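Local coordinates for protein D-hydantoinase (Ralstonia pickettii, PDB 1NFG) that probably catalyses the stereospecific hydrolysis of the cyclic amide bond of D-hydantoin derivatives, using two zinc ions per subunit in a TIM barrel, at residues T239-L244 against A291-D296; I235-C240 against F285-R290. One frame throughout, in Å; residues are numbered along the deposited sequence.

Interaction 1: residues T239-L244 against A291-D296; sequences TCEESL and AKKDHD
The N-terminal turns of helices 241-253 and 292-303 meet where C240 and D294 bring their CA atoms to 5.1 Å, C240 being the N-cap residue of the first helix and A291 that of the second. The carboxylate of D294 lies between the two starts. Its OD1 accepts the backbone N-H of E241, N to OD1 2.9 Å in a nearly straight bond (167°), through the anti lone pair, the one facing away from OD2. OD2 meanwhile turns back to its own helix, where A291 N reaches it from the anti side, somewhat out of the carboxylate plane. With CG of D294 beside its backbone N (chi1 -64°), the acid can serve both helix starts at once. OD1 also lies against C240 CB, 3.3 Å from it.

K293, the residue before D294, crosses to the first helix. Its chain is bent at chi2 (97°) and then runs extended, which carries the ammonium over; the lysine chain crosses each glutamate side chain at about a right angle. NZ forms a salt bridge with OE1 of E241 at 2.9 Å, again on an anti lone pair, and weaker ones with OE2 of E242 at 3.2 Å and with OD1 of D294, making a four-residue salt-bridge network. E241 extends its chain to offer OE1, whereas E242 is bent at chi2. E242 also touches P212 of helix 212-229, so the network borders a third helix of the barrel's outer layer.

Two acids of this network come close, E242 OE2 lying 3.8 Å from D294 OD1. The lysine ammonium, weakly bonded to both, probably offsets part of their repulsion, and the amide dipoles of the two helix starts should further favour a negatively charged D294.

Interaction 2: residues I235-C240 against F285-R290; sequences IVHVTC and FTPPAR
T239 OG1 is gripped from two quarters: R290 NE donates to it at 3.1 Å, with an N-H...O angle of 151°, and E215 OE1 of helix 212-229 shares a hydrogen bond with it. The two loops joined here belong to the TIM barrel of the amidohydrolases: segment 235-240 leads out of strand 233-235, segment 285-290 leads into helix 292-303, and both border the binuclear zinc site.

The threonine oxygen sits at the edge of the guanidinium, somewhat tilted from its plane. With CG beside its own backbone N (chi1 -55°), R290 lays CG 3.2 Å from the carbonyl O of T239 and 3.7 Å from C240 CB; the bend at the next bond then carries NE to the hydroxyl. The far end of the arginine is held elsewhere: NH2 forms a salt bridge with E215 and NH1 bonds R210 O. E215 OE1 thus pairs with both the arginine and the threonine, joining them in one polar cluster beside the loop that carries H237.

Nearer the zinc ions, P287, which follows a cis peptide bond, packs on H237, a ligand of the second zinc. The methylene CD of the proline stands over the centre of the imidazole in a CH-pi contact, 10° from the ring normal. V236 CG2 lies over the centre of the opposite face, and the imidazole is sandwiched between two aliphatic groups that should restrict its tilt. T286, which probably binds substrate, hydrogen-bonds N335 through its hydroxyl, while its carbonyl O approaches the histidine, 3.8 Å from CD2. The flank of P287 also covers T239, whose CG2 lies 4.1 Å from both CB and CD of the proline.

How the interactions relate
Interactions 1 and 2 are centred 9 Å apart and share T239 and C240, so both start from the same passage of chain, which leaves strand 233-235 and enters helix 241-253. Their partners are also consecutive: 285-290 runs directly into 291-296, the start of helix 292-303. Each of the two passages runs from beside the zinc site into a helix of the barrel's outer layer, with interaction 2 buried beside the metals and interaction 1 farther out, where the two helices begin. The contacts touch directly where V238 CG1 packs on S243 and L244. Together they tie two successive strand-to-helix connections side by side, linking the loop that carries a zinc-binding histidine to the partly exposed helix starts.

Interaction 1: residues T239-L244 against A291-D296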
loop_
_atom_site.group_PDB
_atom_site.type_symbol
_atom_site.label_atom_id
_atom_site.label_comp_id
_atom_site.label_asym_id
_atom_site.label_seq_id
_atom_site.Cartn_x
_atom_site.Cartn_y
_atom_site.Cartn_z
ATOM N N THR A 239 -12.128 -2.522 14.104
ATOM C CA THR A 239 -12.783 -1.248 14.362
ATOM C C THR A 239 -12.327 0.019 13.638
ATOM O O THR A 239 -12.989 1.052 13.740
ATOM C CB THR A 239 -12.696 -0.952 15.855
ATOM O OG1 THR A 239 -11.365 -0.512 16.169
ATOM C CG2 THR A 239 -12.980 -2.220 16.653
ATOM N N CYS A 240 -11.213 -0.030 12.921
ATOM C CA CYS A 240 -10.736 1.182 12.275
ATOM C C CYS A 240 -10.023 0.934 10.964
ATOM O O CYS A 240 -9.699 -0.205 10.617
ATOM C CB CYS A 240 -9.797 1.924 13.224
ATOM S SG CYS A 240 -8.354 0.927 13.699
ATOM N N GLU A 241 -9.757 2.021 10.253
ATOM C CA GLU A 241 -9.089 1.962 8.962
ATOM C C GLU A 241 -7.726 1.267 8.991
ATOM O O GLU A 241 -7.430 0.435 8.125
ATOM C CB GLU A 241 -8.956 3.380 8.399
ATOM C CG GLU A 241 -8.090 3.500 7.164
ATOM C CD GLU A 241 -8.188 4.876 6.526
ATOM O OE1 GLU A 241 -8.386 5.870 7.264
ATOM O OE2 GLU A 241 -8.055 4.961 5.285
ATOM N N GLU A 242 -6.903 1.588 9.986
ATOM C CA GLU A 242 -5.577 0.983 10.055
ATOM C C GLU A 242 -5.565 -0.521 10.295
ATOM O O GLU A 242 -4.796 -1.235 9.656
ATOM C CB GLU A 242 -4.697 1.700 11.094
ATOM C CG GLU A 242 -5.456 2.437 12.164
ATOM C CD GLU A 242 -5.909 3.817 11.738
ATOM O OE1 GLU A 242 -5.035 4.666 11.467
ATOM O OE2 GLU A 242 -7.138 4.057 11.688
ATOM N N SER A 243 -6.403 -1.023 11.196
ATOM C CA SER A 243 -6.412 -2.467 11.426
ATOM C C SER A 243 -7.059 -3.180 10.240
ATOM O O SER A 243 -6.623 -4.265 9.849
ATOM C CB SER A 243 -7.150 -2.828 12.726
ATOM O OG SER A 243 -8.529 -2.515 12.660
ATOM N N LEU A 244 -8.090 -2.573 9.660
ATOM C CA LEU A 244 -8.752 -3.186 8.515
ATOM C C LEU A 244 -7.732 -3.348 7.397
ATOM O O LEU A 244 -7.701 -4.373 6.705
ATOM C CB LEU A 244 -9.919 -2.322 8.030
ATOM C CG LEU A 244 -10.595 -2.764 6.720
ATOM C CD1 LEU A 244 -10.979 -4.237 6.777
ATOM C CD2 LEU A 244 -11.820 -1.902 6.470
ATOM N N ALA A 291 -13.446 6.958 15.013
ATOM C CA ALA A 291 -13.957 8.213 14.468
ATOM C C ALA A 291 -14.942 7.962 13.334
ATOM O O ALA A 291 -15.032 6.841 12.821
ATOM C CB ALA A 291 -12.808 9.063 13.972
ATOM N N LYS A 292 -15.671 9.003 12.936
ATOM C CA LYS A 292 -16.642 8.879 11.856
ATOM C C LYS A 292 -16.032 8.384 10.551
ATOM O O LYS A 292 -16.676 7.644 9.804
ATOM C CB LYS A 292 -17.343 10.214 11.607
ATOM C CG LYS A 292 -18.235 10.653 12.757
ATOM C CD LYS A 292 -19.030 11.903 12.416
ATOM C CE LYS A 292 -19.973 12.291 13.555
ATOM N NZ LYS A 292 -20.779 13.510 13.232
ATOM N N LYS A 293 -14.798 8.785 10.264
ATOM C CA LYS A 293 -14.173 8.347 9.027
ATOM C C LYS A 293 -14.019 6.834 9.056
ATOM O O LYS A 293 -14.004 6.174 8.013
ATOM C CB LYS A 293 -12.818 9.042 8.821
ATOM C CG LYS A 293 -11.760 8.767 9.881
ATOM C CD LYS A 293 -10.798 7.671 9.452
ATOM C CE LYS A 293 -9.662 7.525 10.460
ATOM N NZ LYS A 293 -8.717 6.421 10.115
ATOM N N ASP A 294 -13.922 6.273 10.254
ATOM C CA ASP A 294 -13.794 4.829 10.368
ATOM C C ASP A 294 -15.162 4.199 10.081
ATOM O O ASP A 294 -15.244 3.083 9.565
ATOM C CB ASP A 294 -13.280 4.452 11.759
ATOM C CG ASP A 294 -11.870 4.982 12.025
ATOM O OD1 ASP A 294 -10.900 4.428 11.458
ATOM O OD2 ASP A 294 -11.736 5.964 12.794
ATOM N N HIS A 295 -16.234 4.925 10.398
ATOM C CA HIS A 295 -17.580 4.427 10.125
ATOM C C HIS A 295 -17.733 4.246 8.613
ATOM O O HIS A 295 -18.249 3.228 8.145
ATOM C CB HIS A 295 -18.649 5.418 10.590
ATOM C CG HIS A 295 -18.713 5.605 12.072
ATOM N ND1 HIS A 295 -19.466 6.601 12.657
ATOM C CD2 HIS A 295 -18.123 4.934 13.088
ATOM C CE1 HIS A 295 -19.332 6.537 13.970
ATOM N NE2 HIS A 295 -18.523 5.535 14.258
ATOM N N ASP A 296 -17.289 5.243 7.847
ATOM C CA ASP A 296 -17.401 5.163 6.396
ATOM C C ASP A 296 -16.552 4.019 5.881
ATOM O O ASP A 296 -16.989 3.237 5.039
ATOM C CB ASP A 296 -16.951 6.465 5.736
ATOM C CG ASP A 296 -17.679 7.674 6.275
ATOM O OD1 ASP A 296 -18.878 7.556 6.619
ATOM O OD2 ASP A 296 -17.048 8.750 6.340
#

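Interaction 2: residues I235-C240 against F285-R290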
loop_
_atom_site.group_PDB
_atom_site.type_symbol
_atom_site.label_atom_id
_atom_site.label_comp_id
_atom_site.label_asym_id
_atom_site.label_seq_id
_atom_site.Cartn_x
_atom_site.Cartn_y
_atom_site.Cartn_z
ATOM N N ILE A 235 -10.433 -12.434 12.790
ATOM C CA ILE A 235 -10.185 -11.284 13.638
ATOM C C ILE A 235 -11.504 -10.689 14.098
ATOM O O ILE A 235 -12.291 -10.193 13.287
ATOM C CB ILE A 235 -9.332 -10.192 12.909
ATOM C CG1 ILE A 235 -7.845 -10.556 12.936
ATOM C CG2 ILE A 235 -9.455 -8.852 13.637
ATOM C CD1 ILE A 235 -7.506 -11.899 12.390
ATOM N N VAL A 236 -11.748 -10.748 15.404
ATOM C CA VAL A 236 -12.977 -10.200 15.960
ATOM C C VAL A 236 -12.877 -8.684 16.044
ATOM O O VAL A 236 -11.787 -8.122 16.098
ATOM C CB VAL A 236 -13.286 -10.774 17.378
ATOM C CG1 VAL A 236 -13.332 -12.289 17.325
ATOM C CG2 VAL A 236 -12.246 -10.298 18.389
ATOM N N HIS A 237 -14.036 -8.039 16.060
ATOM C CA HIS A 237 -14.158 -6.591 16.114
ATOM C C HIS A 237 -13.061 -5.731 15.472
ATOM O O HIS A 237 -12.263 -5.109 16.170
ATOM C CB HIS A 237 -14.391 -6.124 17.561
ATOM C CG HIS A 237 -13.395 -6.653 18.551
ATOM N ND1 HIS A 237 -12.039 -6.692 18.302
ATOM C CD2 HIS A 237 -13.559 -7.131 19.808
ATOM C CE1 HIS A 237 -11.413 -7.173 19.362
ATOM N NE2 HIS A 237 -12.312 -7.445 20.288
ATOM N N VAL A 238 -13.015 -5.714 14.140
ATOM C CA VAL A 238 -12.075 -4.854 13.422
ATOM C C VAL A 238 -12.797 -3.522 13.549
ATOM O O VAL A 238 -13.949 -3.401 13.133
ATOM C CB VAL A 238 -11.968 -5.220 11.941
ATOM C CG1 VAL A 238 -11.193 -4.139 11.206
ATOM C CG2 VAL A 238 -11.270 -6.569 11.790
ATOM N N THR A 239 -12.128 -2.522 14.104
ATOM C CA THR A 239 -12.783 -1.248 14.362
ATOM C C THR A 239 -12.327 0.019 13.638
ATOM O O THR A 239 -12.989 1.052 13.740
ATOM C CB THR A 239 -12.696 -0.952 15.855
ATOM O OG1 THR A 239 -11.365 -0.512 16.169
ATOM C CG2 THR A 239 -12.980 -2.220 16.653
ATOM N N CYS A 240 -11.213 -0.030 12.921
ATOM C CA CYS A 240 -10.736 1.182 12.275
ATOM C C CYS A 240 -10.023 0.934 10.964
ATOM O O CYS A 240 -9.699 -0.205 10.617
ATOM C CB CYS A 240 -9.797 1.924 13.224
ATOM S SG CYS A 240 -8.354 0.927 13.699
ATOM N N PHE A 285 -15.702 0.479 25.886
ATOM C CA PHE A 285 -15.625 -0.886 25.384
ATOM C C PHE A 285 -14.314 -0.996 24.624
ATOM O O PHE A 285 -13.682 0.018 24.322
ATOM C CB PHE A 285 -16.824 -1.228 24.494
ATOM C CG PHE A 285 -17.199 -0.149 23.529
ATOM C CD1 PHE A 285 -16.417 0.107 22.411
ATOM C CD2 PHE A 285 -18.346 0.609 23.738
ATOM C CE1 PHE A 285 -16.776 1.102 21.516
ATOM C CE2 PHE A 285 -18.713 1.603 22.850
ATOM C CZ PHE A 285 -17.928 1.853 21.736
ATOM N N THR A 286 -13.907 -2.223 24.323
ATOM C CA THR A 286 -12.641 -2.452 23.653
ATOM C C THR A 286 -12.737 -3.330 22.408
ATOM O O THR A 286 -13.443 -4.335 22.409
ATOM C CB THR A 286 -11.652 -3.096 24.647
ATOM O OG1 THR A 286 -11.434 -2.197 25.741
ATOM C CG2 THR A 286 -10.328 -3.423 23.974
ATOM N N PRO A 287 -12.022 -2.957 21.328
ATOM C CA PRO A 287 -11.166 -1.769 21.251
ATOM C C PRO A 287 -11.990 -0.498 21.416
ATOM O O PRO A 287 -13.220 -0.536 21.357
ATOM C CB PRO A 287 -10.532 -1.898 19.875
ATOM C CG PRO A 287 -10.354 -3.373 19.748
ATOM C CD PRO A 287 -11.701 -3.887 20.228
ATOM N N PRO A 288 -11.325 0.648 21.618
ATOM C CA PRO A 288 -12.024 1.925 21.802
ATOM C C PRO A 288 -12.825 2.394 20.596
ATOM O O PRO A 288 -12.518 2.043 19.456
ATOM C CB PRO A 288 -10.889 2.907 22.116
ATOM C CG PRO A 288 -9.762 2.043 22.555
ATOM C CD PRO A 288 -9.869 0.851 21.653
ATOM N N ALA A 289 -13.846 3.204 20.862
ATOM C CA ALA A 289 -14.662 3.777 19.804
ATOM C C ALA A 289 -13.708 4.634 18.974
ATOM O O ALA A 289 -12.863 5.343 19.526
ATOM C CB ALA A 289 -15.750 4.641 20.399
ATOM N N ARG A 290 -13.845 4.577 17.656
ATOM C CA ARG A 290 -12.971 5.336 16.774
ATOM C C ARG A 290 -13.542 6.677 16.310
ATOM O O ARG A 290 -14.052 7.453 17.117
ATOM C CB ARG A 290 -12.610 4.467 15.575
ATOM C CG ARG A 290 -12.003 3.127 15.967
ATOM C CD ARG A 290 -10.862 3.310 16.955
ATOM N NE ARG A 290 -10.083 2.087 17.122
ATOM C CZ ARG A 290 -9.096 1.945 18.002
ATOM N NH1 ARG A 290 -8.764 2.952 18.803
ATOM N NH2 ARG A 290 -8.440 0.795 18.079
#